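Vacuolar-sorting protein BRO1 (Saccharomyces cerevisiae, PDB 1ZB1) recruits the deubiquitinase Doa4 to endosomes and helps sort cargo into the intralumenal vesicles of multivesicular bodies, the chain here being its Bro1 domain. Local coordinates at residues F254-S259 against L280-Q285; Q285-S290 against I301-F306. One frame throughout, in Å; residues are numbered along the deposited sequence.

Contact 1. Residues F254-S259 against L280-Q285; sequences FYKSLS and LDFSMQ
Ser-257 and Ser-283 hold together an antiparallel helical hairpin of the Bro1 domain, formed by helices 242-269 and 275-290 in a domain grouped with the TPR-like folds. The tight part of the contact is this buried serine pair. With a small residue on each side, the backbones come so close that the CA atoms of Ser-257 and Ser-283 lie 4.3 Å apart. The bonding is reciprocal: Ser-283 OG donates to Ser-257 O at 2.8 Å, and Ser-257 OG donates to Ser-283 O at 2.9 Å. Both hydroxyls sit opposite their own backbone N (chi1 171° and -179°), which turns each across the interface. Each approaches its carbonyl from above the peptide plane, more than 40° out of it, so neither lies on a lone pair. Two buried hydroxyls thus find acceptors in carbonyls of the partner helix, and Leu-310 of helix 303-322 touches Ser-283.

The looser side is partly open to solvent. There the aliphatic part of Lys-256 meets the far end of the Phe-282 ring, the two side chains set aslant. Two kinks in the Lys-256 chain carry it past the ring, and the same side chain also rests on Cys-219 of helix 208-230. The touch is made by two carbons on each side: CG of Lys-256 is 4.0 Å from CE2 of Phe-282, and CD of Lys-256 is 4.2 Å from CZ of Phe-282.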
ATOM      1  N   PHE A 254       6.464 -14.495  11.982  1.00 24.90           N
ATOM      2  CA  PHE A 254       5.675 -15.602  11.447  1.00 25.38           C
ATOM      3  C   PHE A 254       6.121 -16.056  10.059  1.00 26.81           C
ATOM      4  O   PHE A 254       6.191 -17.258   9.783  1.00 25.02           O
ATOM      5  CB  PHE A 254       4.194 -15.243  11.380  1.00 26.14           C
ATOM      6  CG  PHE A 254       3.335 -16.355  10.850  1.00 29.09           C
ATOM      7  CD1 PHE A 254       3.094 -17.488  11.618  1.00 31.28           C
ATOM      8  CD2 PHE A 254       2.795 -16.288   9.569  1.00 30.14           C
ATOM      9  CE1 PHE A 254       2.330 -18.541  11.121  1.00 30.37           C
ATOM     10  CE2 PHE A 254       2.029 -17.333   9.059  1.00 31.21           C
ATOM     11  CZ  PHE A 254       1.795 -18.465   9.839  1.00 30.47           C
ATOM     12  N   TYR A 255       6.408 -15.106   9.176  1.00 24.47           N
ATOM     13  CA  TYR A 255       6.830 -15.479   7.839  1.00 25.96           C
ATOM     14  C   TYR A 255       8.264 -15.988   7.819  1.00 25.77           C
ATOM     15  O   TYR A 255       8.626 -16.810   6.979  1.00 27.50           O
ATOM     16  CB  TYR A 255       6.583 -14.313   6.870  1.00 23.70           C
ATOM     17  CG  TYR A 255       5.110 -14.239   6.519  1.00 23.26           C
ATOM     18  CD1 TYR A 255       4.497 -15.282   5.823  1.00 23.70           C
ATOM     19  CD2 TYR A 255       4.306 -13.186   6.960  1.00 22.08           C
ATOM     20  CE1 TYR A 255       3.123 -15.287   5.583  1.00 22.90           C
ATOM     21  CE2 TYR A 255       2.928 -13.183   6.722  1.00 20.36           C
ATOM     22  CZ  TYR A 255       2.345 -14.237   6.037  1.00 21.80           C
ATOM     23  OH  TYR A 255       0.983 -14.265   5.819  1.00 22.23           O
ATOM     24  N   LYS A 256       9.075 -15.530   8.764  1.00 27.13           N
ATOM     25  CA  LYS A 256      10.444 -16.022   8.850  1.00 29.23           C
ATOM     26  C   LYS A 256      10.341 -17.499   9.257  1.00 29.54           C
ATOM     27  O   LYS A 256      11.076 -18.351   8.756  1.00 29.10           O
ATOM     28  CB  LYS A 256      11.230 -15.246   9.906  1.00 30.07           C
ATOM     29  CG  LYS A 256      12.612 -15.809  10.169  1.00 33.40           C
ATOM     30  CD  LYS A 256      13.706 -14.845   9.757  1.00 37.35           C
ATOM     31  CE  LYS A 256      13.673 -13.566  10.584  1.00 38.21           C
ATOM     32  NZ  LYS A 256      14.819 -12.680  10.238  1.00 38.23           N
ATOM     33  N   SER A 257       9.412 -17.789  10.163  1.00 28.94           N
ATOM     34  CA  SER A 257       9.183 -19.153  10.634  1.00 28.67           C
ATOM     35  C   SER A 257       8.703 -20.042   9.491  1.00 28.62           C
ATOM     36  O   SER A 257       9.202 -21.153   9.304  1.00 28.46           O
ATOM     37  CB  SER A 257       8.129 -19.166  11.747  1.00 28.14           C
ATOM     38  OG  SER A 257       7.752 -20.497  12.078  1.00 25.77           O
ATOM     39  N   LEU A 258       7.730 -19.540   8.736  1.00 29.06           N
ATOM     40  CA  LEU A 258       7.164 -20.278   7.614  1.00 29.89           C
ATOM     41  C   LEU A 258       8.240 -20.596   6.582  1.00 29.96           C
ATOM     42  O   LEU A 258       8.226 -21.660   5.958  1.00 29.06           O
ATOM     43  CB  LEU A 258       6.048 -19.460   6.959  1.00 31.50           C
ATOM     44  CG  LEU A 258       5.032 -20.254   6.137  1.00 33.16           C
ATOM     45  CD1 LEU A 258       4.241 -21.159   7.074  1.00 34.93           C
ATOM     46  CD2 LEU A 258       4.093 -19.302   5.401  1.00 34.34           C
ATOM     47  N   SER A 259       9.171 -19.664   6.411  1.00 30.41           N
ATOM     48  CA  SER A 259      10.262 -19.825   5.458  1.00 31.54           C
ATOM     49  C   SER A 259      11.198 -20.962   5.872  1.00 32.15           C
ATOM     50  O   SER A 259      11.566 -21.810   5.056  1.00 32.71           O
ATOM     51  CB  SER A 259      11.057 -18.523   5.358  1.00 30.68           C
ATOM     52  OG  SER A 259      12.102 -18.648   4.419  1.00 34.18           O
ATOM     53  N   LEU A 280      14.073 -26.779  11.371  1.00 34.82           N
ATOM     54  CA  LEU A 280      12.755 -26.893  11.991  1.00 36.57           C
ATOM     55  C   LEU A 280      12.891 -26.299  13.389  1.00 36.93           C
ATOM     56  O   LEU A 280      11.947 -25.734  13.943  1.00 34.79           O
ATOM     57  CB  LEU A 280      12.322 -28.357  12.072  1.00 38.33           C
ATOM     58  CG  LEU A 280      11.624 -28.922  10.830  1.00 39.29           C
ATOM     59  CD1 LEU A 280      10.225 -28.345  10.728  1.00 41.01           C
ATOM     60  CD2 LEU A 280      12.427 -28.595   9.584  1.00 40.95           C
ATOM     61  N   ASP A 281      14.092 -26.434  13.938  1.00 38.05           N
ATOM     62  CA  ASP A 281      14.425 -25.911  15.255  1.00 39.35           C
ATOM     63  C   ASP A 281      14.292 -24.391  15.169  1.00 37.53           C
ATOM     64  O   ASP A 281      13.603 -23.768  15.978  1.00 37.67           O
ATOM     65  CB  ASP A 281      15.866 -26.296  15.605  1.00 42.66           C
ATOM     66  CG  ASP A 281      16.147 -26.235  17.091  1.00 47.21           C
ATOM     67  OD1 ASP A 281      16.038 -25.140  17.684  1.00 50.95           O
ATOM     68  OD2 ASP A 281      16.483 -27.293  17.667  1.00 51.13           O
ATOM     69  N   PHE A 282      14.950 -23.808  14.168  1.00 35.27           N
ATOM     70  CA  PHE A 282      14.918 -22.367  13.950  1.00 34.62           C
ATOM     71  C   PHE A 282      13.497 -21.878  13.701  1.00 32.32           C
ATOM     72  O   PHE A 282      13.097 -20.825  14.203  1.00 33.00           O
ATOM     73  CB  PHE A 282      15.801 -21.992  12.758  1.00 34.91           C
ATOM     74  CG  PHE A 282      15.793 -20.526  12.436  1.00 36.60           C
ATOM     75  CD1 PHE A 282      16.355 -19.603  13.315  1.00 37.37           C
ATOM     76  CD2 PHE A 282      15.220 -20.064  11.255  1.00 36.66           C
ATOM     77  CE1 PHE A 282      16.347 -18.239  13.021  1.00 37.52           C
ATOM     78  CE2 PHE A 282      15.207 -18.703  10.951  1.00 37.80           C
ATOM     79  CZ  PHE A 282      15.772 -17.789  11.836  1.00 37.65           C
ATOM     80  N   SER A 283      12.741 -22.645  12.923  1.00 30.13           N
ATOM     81  CA  SER A 283      11.363 -22.296  12.611  1.00 30.15           C
ATOM     82  C   SER A 283      10.534 -22.150  13.886  1.00 30.89           C
ATOM     83  O   SER A 283       9.797 -21.178  14.052  1.00 29.89           O
ATOM     84  CB  SER A 283      10.738 -23.366  11.716  1.00 27.89           C
ATOM     85  OG  SER A 283       9.405 -23.029  11.374  1.00 26.82           O
ATOM     86  N   MET A 284      10.657 -23.125  14.783  1.00 31.03           N
ATOM     87  CA  MET A 284       9.926 -23.108  16.044  1.00 31.73           C
ATOM     88  C   MET A 284      10.276 -21.865  16.858  1.00 29.84           C
ATOM     89  O   MET A 284       9.403 -21.253  17.465  1.00 30.21           O
ATOM     90  CB  MET A 284      10.245 -24.362  16.867  1.00 33.63           C
ATOM     91  CG  MET A 284       9.485 -24.448  18.191  1.00 36.70           C
ATOM     92  SD  MET A 284       7.700 -24.653  17.978  1.00 42.62           S
ATOM     93  CE  MET A 284       7.125 -23.000  18.139  1.00 44.63           C
ATOM     94  N   GLN A 285      11.557 -21.512  16.874  1.00 30.06           N
ATOM     95  CA  GLN A 285      12.026 -20.335  17.598  1.00 32.22           C
ATOM     96  C   GLN A 285      11.271 -19.094  17.120  1.00 31.81           C
ATOM     97  O   GLN A 285      10.678 -18.366  17.913  1.00 29.94           O
ATOM     98  CB  GLN A 285      13.528 -20.134  17.366  1.00 34.13           C
ATOM     99  CG  GLN A 285      14.422 -21.200  17.989  1.00 40.04           C
ATOM    100  CD  GLN A 285      15.881 -21.044  17.583  1.00 42.72           C
ATOM    101  OE1 GLN A 285      16.446 -19.953  17.659  1.00 44.35           O
ATOM    102  NE2 GLN A 285      16.499 -22.141  17.151  1.00 45.11           N
TER

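Contact 2. Residues Q285-S290 against I301-F306; sequences QQLISS and IDFDGF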
ATOM      1  N   GLN A 285      11.557 -21.512  16.874  1.00 30.06           N
ATOM      2  CA  GLN A 285      12.026 -20.335  17.598  1.00 32.22           C
ATOM      3  C   GLN A 285      11.271 -19.094  17.120  1.00 31.81           C
ATOM      4  O   GLN A 285      10.678 -18.366  17.913  1.00 29.94           O
ATOM      5  CB  GLN A 285      13.528 -20.134  17.366  1.00 34.13           C
ATOM      6  CG  GLN A 285      14.422 -21.200  17.989  1.00 40.04           C
ATOM      7  CD  GLN A 285      15.881 -21.044  17.583  1.00 42.72           C
ATOM      8  OE1 GLN A 285      16.446 -19.953  17.659  1.00 44.35           O
ATOM      9  NE2 GLN A 285      16.499 -22.141  17.151  1.00 45.11           N
ATOM     10  N   GLN A 286      11.303 -18.869  15.809  1.00 31.25           N
ATOM     11  CA  GLN A 286      10.636 -17.727  15.206  1.00 30.13           C
ATOM     12  C   GLN A 286       9.137 -17.709  15.469  1.00 29.20           C
ATOM     13  O   GLN A 286       8.569 -16.656  15.755  1.00 29.28           O
ATOM     14  CB  GLN A 286      10.910 -17.703  13.703  1.00 30.17           C
ATOM     15  CG  GLN A 286      12.332 -17.305  13.364  1.00 33.81           C
ATOM     16  CD  GLN A 286      12.690 -15.940  13.926  1.00 36.18           C
ATOM     17  OE1 GLN A 286      11.969 -14.960  13.714  1.00 38.34           O
ATOM     18  NE2 GLN A 286      13.805 -15.867  14.640  1.00 36.31           N
ATOM     19  N   LEU A 287       8.489 -18.867  15.373  1.00 28.17           N
ATOM     20  CA  LEU A 287       7.056 -18.923  15.627  1.00 28.53           C
ATOM     21  C   LEU A 287       6.775 -18.486  17.066  1.00 30.11           C
ATOM     22  O   LEU A 287       5.828 -17.742  17.329  1.00 30.09           O
ATOM     23  CB  LEU A 287       6.516 -20.336  15.408  1.00 27.49           C
ATOM     24  CG  LEU A 287       5.037 -20.499  15.760  1.00 24.80           C
ATOM     25  CD1 LEU A 287       4.195 -19.625  14.854  1.00 26.58           C
ATOM     26  CD2 LEU A 287       4.624 -21.961  15.618  1.00 28.61           C
ATOM     27  N   ILE A 288       7.596 -18.955  18.000  1.00 30.25           N
ATOM     28  CA  ILE A 288       7.410 -18.576  19.397  1.00 31.49           C
ATOM     29  C   ILE A 288       7.622 -17.066  19.553  1.00 30.83           C
ATOM     30  O   ILE A 288       6.886 -16.404  20.283  1.00 31.43           O
ATOM     31  CB  ILE A 288       8.379 -19.351  20.326  1.00 31.41           C
ATOM     32  CG1 ILE A 288       7.984 -20.830  20.359  1.00 31.64           C
ATOM     33  CG2 ILE A 288       8.325 -18.777  21.743  1.00 30.60           C
ATOM     34  CD1 ILE A 288       8.989 -21.731  21.062  1.00 34.22           C
ATOM     35  N   SER A 289       8.616 -16.524  18.852  1.00 31.62           N
ATOM     36  CA  SER A 289       8.902 -15.091  18.906  1.00 31.43           C
ATOM     37  C   SER A 289       7.712 -14.228  18.462  1.00 30.73           C
ATOM     38  O   SER A 289       7.562 -13.093  18.914  1.00 30.04           O
ATOM     39  CB  SER A 289      10.108 -14.749  18.022  1.00 31.27           C
ATOM     40  OG  SER A 289      11.325 -15.194  18.587  1.00 33.55           O
ATOM     41  N   SER A 290       6.870 -14.767  17.584  1.00 28.42           N
ATOM     42  CA  SER A 290       5.724 -14.025  17.066  1.00 28.58           C
ATOM     43  C   SER A 290       4.516 -14.016  17.991  1.00 28.06           C
ATOM     44  O   SER A 290       3.674 -13.118  17.919  1.00 24.50           O
ATOM     45  CB  SER A 290       5.278 -14.608  15.725  1.00 29.85           C
ATOM     46  OG  SER A 290       4.539 -15.806  15.919  1.00 28.18           O
ATOM     47  N   ILE A 301      -4.893 -16.562  11.708  1.00 33.02           N
ATOM     48  CA  ILE A 301      -3.836 -17.569  11.633  1.00 32.54           C
ATOM     49  C   ILE A 301      -3.970 -18.577  12.773  1.00 34.04           C
ATOM     50  O   ILE A 301      -4.007 -18.194  13.943  1.00 33.01           O
ATOM     51  CB  ILE A 301      -2.439 -16.917  11.741  1.00 32.86           C
ATOM     52  CG1 ILE A 301      -2.197 -15.997  10.543  1.00 32.58           C
ATOM     53  CG2 ILE A 301      -1.359 -17.997  11.812  1.00 29.32           C
ATOM     54  CD1 ILE A 301      -0.893 -15.227  10.633  1.00 32.23           C
ATOM     55  N   ASP A 302      -4.025 -19.863  12.432  1.00 34.54           N
ATOM     56  CA  ASP A 302      -4.147 -20.912  13.441  1.00 35.62           C
ATOM     57  C   ASP A 302      -2.782 -21.177  14.079  1.00 34.90           C
ATOM     58  O   ASP A 302      -2.144 -22.195  13.807  1.00 35.81           O
ATOM     59  CB  ASP A 302      -4.669 -22.199  12.801  1.00 37.55           C
ATOM     60  CG  ASP A 302      -5.098 -23.234  13.828  1.00 39.62           C
ATOM     61  OD1 ASP A 302      -4.400 -23.401  14.853  1.00 40.55           O
ATOM     62  OD2 ASP A 302      -6.136 -23.890  13.604  1.00 42.23           O
ATOM     63  N   PHE A 303      -2.338 -20.256  14.929  1.00 33.60           N
ATOM     64  CA  PHE A 303      -1.046 -20.370  15.597  1.00 31.80           C
ATOM     65  C   PHE A 303      -0.798 -21.697  16.326  1.00 34.07           C
ATOM     66  O   PHE A 303       0.285 -22.276  16.210  1.00 31.73           O
ATOM     67  CB  PHE A 303      -0.875 -19.211  16.582  1.00 31.70           C
ATOM     68  CG  PHE A 303      -0.663 -17.877  15.921  1.00 27.40           C
ATOM     69  CD1 PHE A 303       0.604 -17.491  15.502  1.00 27.05           C
ATOM     70  CD2 PHE A 303      -1.731 -17.013  15.714  1.00 28.93           C
ATOM     71  CE1 PHE A 303       0.809 -16.252  14.882  1.00 25.71           C
ATOM     72  CE2 PHE A 303      -1.539 -15.772  15.095  1.00 28.25           C
ATOM     73  CZ  PHE A 303      -0.263 -15.395  14.681  1.00 27.25           C
ATOM     74  N   ASP A 304      -1.786 -22.172  17.080  1.00 35.37           N
ATOM     75  CA  ASP A 304      -1.627 -23.423  17.818  1.00 39.83           C
ATOM     76  C   ASP A 304      -1.535 -24.636  16.897  1.00 39.76           C
ATOM     77  O   ASP A 304      -0.785 -25.572  17.171  1.00 41.92           O
ATOM     78  CB  ASP A 304      -2.774 -23.614  18.818  1.00 42.67           C
ATOM     79  CG  ASP A 304      -2.779 -22.553  19.909  1.00 46.24           C
ATOM     80  OD1 ASP A 304      -1.684 -22.191  20.394  1.00 46.85           O
ATOM     81  OD2 ASP A 304      -3.877 -22.089  20.289  1.00 48.11           O
ATOM     82  N   GLY A 305      -2.293 -24.614  15.805  1.00 40.49           N
ATOM     83  CA  GLY A 305      -2.262 -25.718  14.862  1.00 40.42           C
ATOM     84  C   GLY A 305      -0.926 -25.826  14.147  1.00 40.48           C
ATOM     85  O   GLY A 305      -0.459 -26.925  13.845  1.00 39.76           O
ATOM     86  N   PHE A 306      -0.305 -24.683  13.871  1.00 38.53           N
ATOM     87  CA  PHE A 306       0.981 -24.674  13.189  1.00 37.26           C
ATOM     88  C   PHE A 306       2.081 -25.139  14.139  1.00 37.68           C
ATOM     89  O   PHE A 306       3.025 -25.808  13.723  1.00 37.43           O
ATOM     90  CB  PHE A 306       1.287 -23.267  12.652  1.00 35.51           C
ATOM     91  CG  PHE A 306       2.573 -23.178  11.877  1.00 33.55           C
ATOM     92  CD1 PHE A 306       2.823 -24.044  10.811  1.00 33.34           C
ATOM     93  CD2 PHE A 306       3.537 -22.231  12.211  1.00 31.77           C
ATOM     94  CE1 PHE A 306       4.016 -23.970  10.090  1.00 32.77           C
ATOM     95  CE2 PHE A 306       4.733 -22.145  11.500  1.00 33.02           C
ATOM     96  CZ  PHE A 306       4.976 -23.018  10.436  1.00 33.48           C
TER
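Leu-287 makes a buried apolar contact with Phe-303 and Phe-306, joining helix 275-290 to the first turn of helix 303-322. The two aromatic residues stand one turn apart, and both methyls of Leu-287 reach toward them. CD1 of Leu-287 lies in the plane of the Phe-306 ring, at its edge, and also near the plane of the Phe-303 ring, 4.2 Å from CD1 of Phe-303. CD2 of Leu-287 comes closer, 3.6 Å from CD2 of Phe-306, but meets that ring obliquely. With chi1 at 175°, the branch of Leu-287 extends away from its backbone N and into the interface. The rings have further neighbours: Ile-301 CG2 lies over the centre of one face of Phe-303, and Phe-306 makes an edge-to-face pair with Tyr-261 of helix 242-269.

Ser-290 adds a lighter touch, its OG 3.9 Å from CE1 of Phe-303. That hydroxyl is turned back on its own helix, where Ser-290 OG donates to Leu-287 O at 2.7 Å. The same carbonyl also accepts from Ser-290 N, so two donors grip it and the polar OG is satisfied beside the aromatic ring.

Both phenylalanines lie in the first turn of a helix whose start is capped by Asp-302. Ile-301 to Phe-303 form an inverse gamma turn centred on Asp-302, its bond from Phe-303 N to Ile-301 O being weak. As N-cap, Asp-302 accepts at OD1 from Gly-305 N at a short 2.6 Å, the N-H coming from above the carboxylate plane. The arrangement is that of an antiparallel helix pair in a mostly helical, TPR-like domain, with an aspartate-capped first turn presenting its aromatic residues to the preceding helix.

From the N terminus, helix 242-269 comes first, and contact 1 closes a hairpin whose 20 intervening residues are mostly helix. Helix 275-290 runs on through Gln-285, the residue common to both contacts, and contact 2 then closes the non-helical connection to helix 303-322. The contacts follow one another in series, neither nested nor crossed, with centres about 8 Å apart. Helix 275-290 is antiparallel to the helices before and after it in the chain, but those two also meet: Ser-257 OG lies 3.5 Å from Phe-306 CE2. Three consecutive helices are thereby packed together, and the centre of each contact lies about 26 Å from the centre of the chain.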